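Local coordinates for protein HIAXHD3 (Humicola insolens, PDB 3ZXK) that hydrolyses arabinofuranosyl side chains, probably those of arabinoxylan, as an exo-acting family 43 glycoside hydrolase, at residues Leu88-Arg91 with Arg96-Trp99; Thr153-Tyr158 with Gly222-Pro227; Lys198-Tyr203 with Leu280-Asp285. All coordinates share one frame; numbering follows the deposited sequence. Where two conformers were deposited one is given.

Interaction 1. Residues Leu88-Arg91 with Arg96-Trp99; sequences LRYR and RFYW
Tyr-90 overlaps one face of the Phe-97 ring, with its CD1 above the ring centre and 3.6 Å from Phe-97 CE1. The two planes are inclined at 47°, so the pair is neither a stack nor edge-to-face; the CB of Tyr-90 adds a CH-pi contact over the same ring. Beneath them, strands 87-91 and 96-103 form an antiparallel hairpin in one blade of the family 43 propeller. Arg-89 and Tyr-98 are a hydrogen-bonded pair: Tyr-98 N gives a nearly straight bond of 2.9 Å to Arg-89 O, and Arg-89 N returns one to Tyr-98 O. The same holds for Arg-91 and Arg-96, whose shorter bond is Arg-91 N to Arg-96 O at 2.8 Å. On the face of Tyr-90 and Phe-97, Leu-88 sets CD1 3.9 Å from CB of Trp-99, and Phe-23 of strand 21-25 packs on this apolar side.

The face carrying Arg-89, Arg-91, Arg-96 and Tyr-98 is more polar. With CG anti to the backbone N (chi1 -161°) and the chain extended, Arg-91 runs past the Tyr-98 ring, CD lying 3.5 Å from CE1 of that tyrosine, and gives NH1 to Tyr-98 OH at 3.1 Å, with the oxygen in the guanidinium plane. NE forms a salt bridge with Asp-152, NH2 a hydrogen bond with Pro-170 O, and Asn-94 also bonds the tyrosine hydroxyl. Arginine suits a place that needs a long aliphatic stem and several in-plane donors. Bonds from all three nitrogens should fix the guanidinium's rotation, while Asp-152 probably offsets the charge buried with it.

Interaction 2. Residues Thr153-Tyr158 with Gly222-Pro227; sequences TMYIAY and GSPFGP
Pro-224 sets its CB-CG edge over one face of the Tyr-155 ring and Phe-225 receives the edge of the tyrosine ring, so that a type I beta turn, Ser-223 to Gly-226, is docked onto a strand of the neighbouring propeller blade. Tyr-155, on strand 154-158, has CG anti to its carbonyl carbon (chi1 -61°), which carries the ring out from the sheet toward the turn. The CB of Pro-224 sits above the ring centre, 3.9 Å from the centroid of Tyr-155 and close to its normal, a CH-pi contact. The puckered CG of the proline leans toward the phenol end and reaches CZ of Tyr-155 at 3.5 Å. A rigid pyrrolidine suits this place: it offers a compact CH surface and supplies the phi angle the turn requires.

Phe-225 has the same first torsion (-62°), and its ring meets that of Tyr-155 in an offset edge-to-face pair, planes 83° apart and centroids of the Tyr-155 and Phe-225 rings separated by 5.7 Å. Here Tyr-155 CE1 is 3.9 Å from Phe-225 CZ. Arg-177 makes a cation-pi contact with Phe-225, and Met-196 of strand 192-199 touches both Tyr-155 and Pro-224. Within the turn, Gly-226 takes a positive phi, and an ST turn braces the start: Phe-225 N donates to Ser-223 OG at 3.0 Å.

Interaction 3. Residues Lys198-Tyr203 with Leu280-Asp285; sequences KIRGNY and LRWTAD
Trp-282, at the end of strand 273-282, meets Ile-199 with its ring edge and Arg-200 with a ring face. The segment that leads there begins at Leu-280, which turns into the blade core against Trp-260 and Ile-252. Next, Arg-281 points the opposite way and pairs with Glu-289 on the adjacent strand.

Then comes the indole. Its CG is anti to the carbonyl carbon (chi1 -73°), which holds the ring out toward the turn at 199-202. CD1 of Ile-199 approaches near the ring plane, 3.8 Å from CH2 of Trp-282. Arg-200 stands almost upright on the face, guanidinium and indole planes 84° apart, and presents NH2 3.2 Å from CD2 of the tryptophan. The bend at chi3 of Arg-200 (-76°) helps bring that nitrogen over the ring, and CZ lies 4.5 Å from the centroid of the five-membered ring of Trp-282, a cation-pi contact. Arg-200 also touches a crystal neighbour, which may influence its pose. Were Trp-282 replaced by an alanine, the guanidinium would probably lose its pi surface and be free to swing, and the CD1 end of Ile-199 would lose that neighbour.

Thr-283, just past the strand, hydrogen-bonds through OG1 with Trp-287 N, and Asp-285 forms a salt bridge with Arg-231.

In the facing segment 198-203, Ile-199 N is hydrogen-bonded to Asn-202 O at 2.9 Å and Asn-202 N to Ile-199 O at 3.0 Å. Arg-200 and Gly-201 both have positive phi, Gly-201 at an angle where a CB would clash. This is a beta-hairpin with a two-residue loop, a type I' turn, here leaning on the next blade of the five-bladed propeller.

All three contacts lie on one side of the chain's centre within the family 43 propeller: interaction 1 joins strands inside one blade, whereas interactions 2 and 3 bridge neighbouring blades. Centres are about 17 Å apart for interactions 1 and 2, and about 16 Å for interactions 2 and 3. Met-154 connects the first two, its SD 3.5 Å from Arg-91 NH1; Tyr-203 connects the last two, its CE1 3.7 Å from Pro-224 CD. A bound EPE molecule, probably from the crystallisation liquor, forms a salt bridge with Lys-198 through its sulfonate. None of the six segments supplies a residue of the glycan pocket, but strand 192-199 runs from pocket residue Glu-192 to Ile-199 of interaction 3.

Interaction 1. Residues Leu88-Arg91 with Arg96-Trp99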
# COMPACT_ATOMS: atom_id res chain seq x y z
N LEU A 88 -6.95 -1.67 -12.10
CA LEU A 88 -7.75 -0.45 -12.19
C LEU A 88 -7.56 0.15 -13.57
O LEU A 88 -6.43 0.22 -14.06
CB LEU A 88 -7.26 0.59 -11.20
CG LEU A 88 -7.96 1.95 -11.16
CD1 LEU A 88 -9.35 1.74 -10.58
CD2 LEU A 88 -7.21 2.93 -10.28
N ARG A 89 -8.65 0.62 -14.18
CA ARG A 89 -8.59 1.40 -15.44
C ARG A 89 -9.71 2.42 -15.46
O ARG A 89 -10.70 2.26 -14.77
CB ARG A 89 -8.66 0.54 -16.72
CG ARG A 89 -7.50 -0.45 -16.95
CD ARG A 89 -6.23 0.27 -17.41
NE ARG A 89 -5.03 -0.56 -17.34
CZ ARG A 89 -4.50 -1.24 -18.37
NH1 ARG A 89 -5.04 -1.24 -19.60
NH2 ARG A 89 -3.40 -1.95 -18.15
N TYR A 90 -9.53 3.46 -16.25
CA TYR A 90 -10.57 4.46 -16.42
C TYR A 90 -11.29 4.26 -17.77
O TYR A 90 -10.64 4.18 -18.82
CB TYR A 90 -9.92 5.84 -16.43
CG TYR A 90 -10.86 6.97 -16.73
CD1 TYR A 90 -11.89 7.32 -15.84
CD2 TYR A 90 -10.71 7.71 -17.89
CE1 TYR A 90 -12.74 8.39 -16.12
CE2 TYR A 90 -11.56 8.75 -18.20
CZ TYR A 90 -12.57 9.10 -17.30
OH TYR A 90 -13.39 10.17 -17.63
N ARG A 91 -12.61 4.17 -17.71
CA ARG A 91 -13.42 3.94 -18.90
C ARG A 91 -13.93 5.28 -19.37
O ARG A 91 -14.75 5.91 -18.71
CB ARG A 91 -14.59 3.02 -18.56
CG ARG A 91 -15.19 2.36 -19.79
CD ARG A 91 -16.30 1.41 -19.41
NE ARG A 91 -16.63 0.55 -20.56
CZ ARG A 91 -17.53 -0.42 -20.52
NH1 ARG A 91 -18.25 -0.65 -19.41
NH2 ARG A 91 -17.74 -1.16 -21.60
N ARG A 96 -16.00 6.51 -15.82
CA ARG A 96 -16.04 5.66 -14.63
C ARG A 96 -14.74 4.90 -14.46
O ARG A 96 -14.21 4.30 -15.43
CB ARG A 96 -17.23 4.70 -14.74
CG ARG A 96 -17.40 3.75 -13.56
CD ARG A 96 -18.79 3.11 -13.57
NE ARG A 96 -19.84 4.13 -13.50
CZ ARG A 96 -20.34 4.65 -12.38
NH1 ARG A 96 -19.94 4.23 -11.18
NH2 ARG A 96 -21.28 5.58 -12.47
N PHE A 97 -14.22 4.89 -13.24
CA PHE A 97 -13.08 4.02 -12.90
C PHE A 97 -13.55 2.64 -12.44
O PHE A 97 -14.53 2.54 -11.68
CB PHE A 97 -12.27 4.64 -11.76
CG PHE A 97 -11.46 5.87 -12.15
CD1 PHE A 97 -12.05 7.14 -12.10
CD2 PHE A 97 -10.11 5.77 -12.49
CE1 PHE A 97 -11.31 8.28 -12.43
CE2 PHE A 97 -9.37 6.91 -12.83
CZ PHE A 97 -9.97 8.16 -12.80
N TYR A 98 -12.89 1.60 -12.94
CA TYR A 98 -13.20 0.22 -12.59
C TYR A 98 -12.01 -0.44 -11.88
O TYR A 98 -10.94 -0.61 -12.48
CB TYR A 98 -13.53 -0.64 -13.81
CG TYR A 98 -14.82 -0.31 -14.54
CD1 TYR A 98 -14.98 0.92 -15.21
CD2 TYR A 98 -15.86 -1.23 -14.59
CE1 TYR A 98 -16.16 1.22 -15.88
CE2 TYR A 98 -17.04 -0.93 -15.29
CZ TYR A 98 -17.20 0.31 -15.91
OH TYR A 98 -18.35 0.58 -16.62
N TRP A 99 -12.25 -0.92 -10.67
CA TRP A 99 -11.25 -1.66 -9.90
C TRP A 99 -11.73 -3.09 -9.76
O TRP A 99 -12.84 -3.32 -9.28
CB TRP A 99 -11.08 -1.02 -8.49
CG TRP A 99 -10.09 -1.80 -7.64
CD1 TRP A 99 -8.72 -1.64 -7.62
CD2 TRP A 99 -10.37 -2.93 -6.76
NE1 TRP A 99 -8.13 -2.56 -6.79
CE2 TRP A 99 -9.07 -3.37 -6.24
CE3 TRP A 99 -11.52 -3.59 -6.35
CZ2 TRP A 99 -8.96 -4.42 -5.33
CZ3 TRP A 99 -11.39 -4.66 -5.46
CH2 TRP A 99 -10.14 -5.06 -4.95

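Interaction 2. Residues Thr153-Tyr158 with Gly222-Pro227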
# COMPACT_ATOMS: atom_id res chain seq x y z
N THR A 153 -14.82 -3.09 -25.43
CA THR A 153 -14.98 -4.39 -24.79
C THR A 153 -13.90 -4.52 -23.71
O THR A 153 -12.77 -4.14 -23.93
CB THR A 153 -14.89 -5.53 -25.80
OG1 THR A 153 -15.94 -5.37 -26.77
CG2 THR A 153 -15.02 -6.91 -25.11
N MET A 154 -14.28 -5.08 -22.57
CA MET A 154 -13.40 -5.24 -21.43
C MET A 154 -12.92 -6.70 -21.30
O MET A 154 -13.71 -7.67 -21.45
CB MET A 154 -14.13 -4.76 -20.17
CG MET A 154 -14.51 -3.28 -20.23
SD MET A 154 -15.58 -2.86 -18.85
CE MET A 154 -14.41 -2.91 -17.50
N TYR A 155 -11.61 -6.85 -21.05
CA TYR A 155 -10.95 -8.15 -20.89
C TYR A 155 -10.14 -8.13 -19.62
O TYR A 155 -9.64 -7.09 -19.23
CB TYR A 155 -9.97 -8.42 -22.07
CG TYR A 155 -10.65 -8.46 -23.41
CD1 TYR A 155 -11.25 -9.62 -23.90
CD2 TYR A 155 -10.72 -7.31 -24.19
CE1 TYR A 155 -11.90 -9.62 -25.12
CE2 TYR A 155 -11.37 -7.31 -25.43
CZ TYR A 155 -11.94 -8.49 -25.87
OH TYR A 155 -12.60 -8.54 -27.08
N ILE A 156 -10.00 -9.30 -18.99
CA ILE A 156 -9.09 -9.46 -17.86
C ILE A 156 -8.16 -10.66 -18.09
O ILE A 156 -8.63 -11.78 -18.29
CB ILE A 156 -9.82 -9.60 -16.50
CG1 ILE A 156 -10.62 -8.31 -16.20
CG2 ILE A 156 -8.84 -9.91 -15.37
CD1 ILE A 156 -11.47 -8.36 -14.95
N ALA A 157 -6.86 -10.37 -18.11
CA ALA A 157 -5.84 -11.39 -18.10
C ALA A 157 -5.56 -11.76 -16.63
O ALA A 157 -5.55 -10.88 -15.74
CB ALA A 157 -4.57 -10.90 -18.81
N TYR A 158 -5.37 -13.05 -16.35
CA TYR A 158 -5.15 -13.48 -14.97
C TYR A 158 -4.52 -14.84 -14.92
O TYR A 158 -4.44 -15.52 -15.94
CB TYR A 158 -6.49 -13.49 -14.20
CG TYR A 158 -7.45 -14.54 -14.69
CD1 TYR A 158 -8.27 -14.31 -15.80
CD2 TYR A 158 -7.56 -15.78 -14.03
CE1 TYR A 158 -9.16 -15.28 -16.25
CE2 TYR A 158 -8.45 -16.75 -14.47
CZ TYR A 158 -9.26 -16.49 -15.58
OH TYR A 158 -10.14 -17.46 -16.02
N GLY A 222 -3.31 -11.41 -33.21
CA GLY A 222 -3.94 -10.10 -33.15
C GLY A 222 -5.28 -10.13 -32.42
O GLY A 222 -5.95 -9.11 -32.37
N SER A 223 -5.67 -11.30 -31.89
CA SER A 223 -6.84 -11.43 -30.99
C SER A 223 -6.43 -11.23 -29.53
O SER A 223 -5.35 -11.67 -29.14
CB SER A 223 -7.42 -12.84 -31.08
OG SER A 223 -8.44 -13.05 -30.11
N PRO A 224 -7.32 -10.64 -28.71
CA PRO A 224 -7.04 -10.57 -27.28
C PRO A 224 -6.90 -11.94 -26.63
O PRO A 224 -6.25 -12.05 -25.60
CB PRO A 224 -8.28 -9.85 -26.70
CG PRO A 224 -9.33 -9.93 -27.77
CD PRO A 224 -8.58 -9.97 -29.08
N PHE A 225 -7.47 -12.98 -27.24
CA PHE A 225 -7.38 -14.32 -26.70
C PHE A 225 -6.09 -15.02 -27.12
O PHE A 225 -5.83 -16.14 -26.67
CB PHE A 225 -8.62 -15.13 -27.12
CG PHE A 225 -9.91 -14.56 -26.60
CD1 PHE A 225 -10.15 -14.51 -25.23
CD2 PHE A 225 -10.87 -14.04 -27.47
CE1 PHE A 225 -11.32 -13.96 -24.74
CE2 PHE A 225 -12.06 -13.52 -26.98
CZ PHE A 225 -12.28 -13.47 -25.61
N GLY A 226 -5.27 -14.36 -27.94
CA GLY A 226 -3.97 -14.92 -28.30
C GLY A 226 -4.07 -16.08 -29.26
O GLY A 226 -4.90 -16.06 -30.17
N PRO A 227 -3.24 -17.13 -29.09
CA PRO A 227 -2.21 -17.33 -28.06
C PRO A 227 -1.12 -16.26 -28.08
O PRO A 227 -1.03 -15.48 -29.04
CB PRO A 227 -1.62 -18.70 -28.39
CG PRO A 227 -2.03 -18.98 -29.80
CD PRO A 227 -3.31 -18.27 -30.03

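Interaction 3. Residues Lys198-Tyr203 with Leu280-Asp285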
# COMPACT_ATOMS: atom_id res chain seq x y z
N LYS A 198 -3.49 -2.68 -25.02
CA LYS A 198 -3.72 -2.60 -26.46
C LYS A 198 -2.86 -1.44 -26.93
O LYS A 198 -3.06 -0.30 -26.52
CB LYS A 198 -5.22 -2.36 -26.73
CG LYS A 198 -5.58 -2.07 -28.17
CD LYS A 198 -5.47 -3.30 -29.05
CE LYS A 198 -6.07 -3.05 -30.42
NZ LYS A 198 -7.53 -2.77 -30.30
N ILE A 199 -1.86 -1.75 -27.74
CA ILE A 199 -0.90 -0.74 -28.21
C ILE A 199 -0.72 -0.84 -29.72
O ILE A 199 -0.28 -1.87 -30.23
CB ILE A 199 0.46 -0.88 -27.49
CG1 ILE A 199 0.29 -0.86 -25.97
CG2 ILE A 199 1.42 0.21 -28.00
CD1 ILE A 199 1.55 -1.25 -25.20
N ARG A 200 -1.07 0.26 -30.42
CA ARG A 200 -1.01 0.34 -31.88
C ARG A 200 -1.48 -0.92 -32.62
O ARG A 200 -0.76 -1.47 -33.48
CB ARG A 200 0.39 0.76 -32.34
CG ARG A 200 0.87 2.08 -31.76
CD ARG A 200 2.26 2.46 -32.29
NE ARG A 200 3.31 1.65 -31.64
CZ ARG A 200 4.12 2.08 -30.68
NH1 ARG A 200 4.05 3.33 -30.23
NH2 ARG A 200 5.02 1.25 -30.18
N GLY A 201 -2.67 -1.39 -32.26
CA GLY A 201 -3.29 -2.49 -32.98
C GLY A 201 -3.01 -3.87 -32.42
O GLY A 201 -3.62 -4.84 -32.88
N ASN A 202 -2.09 -3.97 -31.47
CA ASN A 202 -1.67 -5.26 -30.93
C ASN A 202 -2.00 -5.44 -29.45
O ASN A 202 -2.11 -4.47 -28.72
CB ASN A 202 -0.16 -5.41 -31.12
CG ASN A 202 0.24 -5.59 -32.57
OD1 ASN A 202 -0.31 -6.43 -33.27
ND2 ASN A 202 1.21 -4.82 -33.01
N TYR A 203 -2.11 -6.69 -29.01
CA TYR A 203 -2.37 -6.99 -27.60
C TYR A 203 -1.11 -7.48 -26.91
O TYR A 203 -0.42 -8.37 -27.41
CB TYR A 203 -3.48 -8.04 -27.45
CG TYR A 203 -4.79 -7.53 -28.00
CD1 TYR A 203 -5.11 -7.69 -29.34
CD2 TYR A 203 -5.71 -6.86 -27.17
CE1 TYR A 203 -6.29 -7.20 -29.88
CE2 TYR A 203 -6.91 -6.36 -27.68
CZ TYR A 203 -7.20 -6.55 -29.04
OH TYR A 203 -8.37 -6.06 -29.61
N LEU A 280 11.32 3.04 -21.87
CA LEU A 280 11.28 1.98 -22.88
C LEU A 280 11.58 2.51 -24.27
O LEU A 280 11.27 3.64 -24.58
CB LEU A 280 9.87 1.39 -22.91
CG LEU A 280 9.43 0.60 -21.70
CD1 LEU A 280 7.95 0.26 -21.87
CD2 LEU A 280 10.25 -0.67 -21.52
N ARG A 281 12.19 1.67 -25.11
CA ARG A 281 12.22 1.92 -26.55
C ARG A 281 11.43 0.78 -27.20
O ARG A 281 11.23 -0.28 -26.61
CB ARG A 281 13.67 1.96 -27.07
CG ARG A 281 14.43 0.67 -26.83
CD ARG A 281 15.86 0.70 -27.37
NE ARG A 281 16.51 -0.54 -26.98
CZ ARG A 281 17.42 -0.65 -26.00
NH1 ARG A 281 17.84 0.43 -25.35
NH2 ARG A 281 17.93 -1.83 -25.71
N TRP A 282 10.95 1.01 -28.41
CA TRP A 282 10.27 -0.02 -29.16
C TRP A 282 11.16 -0.48 -30.27
O TRP A 282 11.77 0.33 -30.97
CB TRP A 282 8.96 0.53 -29.70
CG TRP A 282 7.95 0.68 -28.58
CD1 TRP A 282 7.78 1.75 -27.71
CD2 TRP A 282 7.00 -0.33 -28.15
NE1 TRP A 282 6.77 1.50 -26.81
CE2 TRP A 282 6.26 0.26 -27.03
CE3 TRP A 282 6.66 -1.60 -28.60
CZ2 TRP A 282 5.25 -0.44 -26.37
CZ3 TRP A 282 5.65 -2.29 -27.93
CH2 TRP A 282 4.95 -1.71 -26.86
N THR A 283 11.25 -1.80 -30.45
CA THR A 283 11.96 -2.35 -31.59
C THR A 283 11.18 -2.10 -32.87
O THR A 283 9.97 -1.81 -32.86
CB THR A 283 12.24 -3.86 -31.46
OG1 THR A 283 11.01 -4.57 -31.53
CG2 THR A 283 12.94 -4.17 -30.13
N ALA A 284 11.88 -2.19 -34.00
CA ALA A 284 11.22 -2.07 -35.29
C ALA A 284 10.22 -3.21 -35.46
O ALA A 284 9.20 -3.01 -36.11
CB ALA A 284 12.24 -2.09 -36.42
N ASP A 285 10.50 -4.39 -34.89
CA ASP A 285 9.55 -5.50 -35.00
C ASP A 285 8.40 -5.50 -33.95
O ASP A 285 7.64 -6.47 -33.86
CB ASP A 285 10.22 -6.89 -35.19
CG ASP A 285 11.10 -7.31 -34.01
OD1 ASP A 285 11.16 -6.59 -32.99
OD2 ASP A 285 11.73 -8.40 -34.13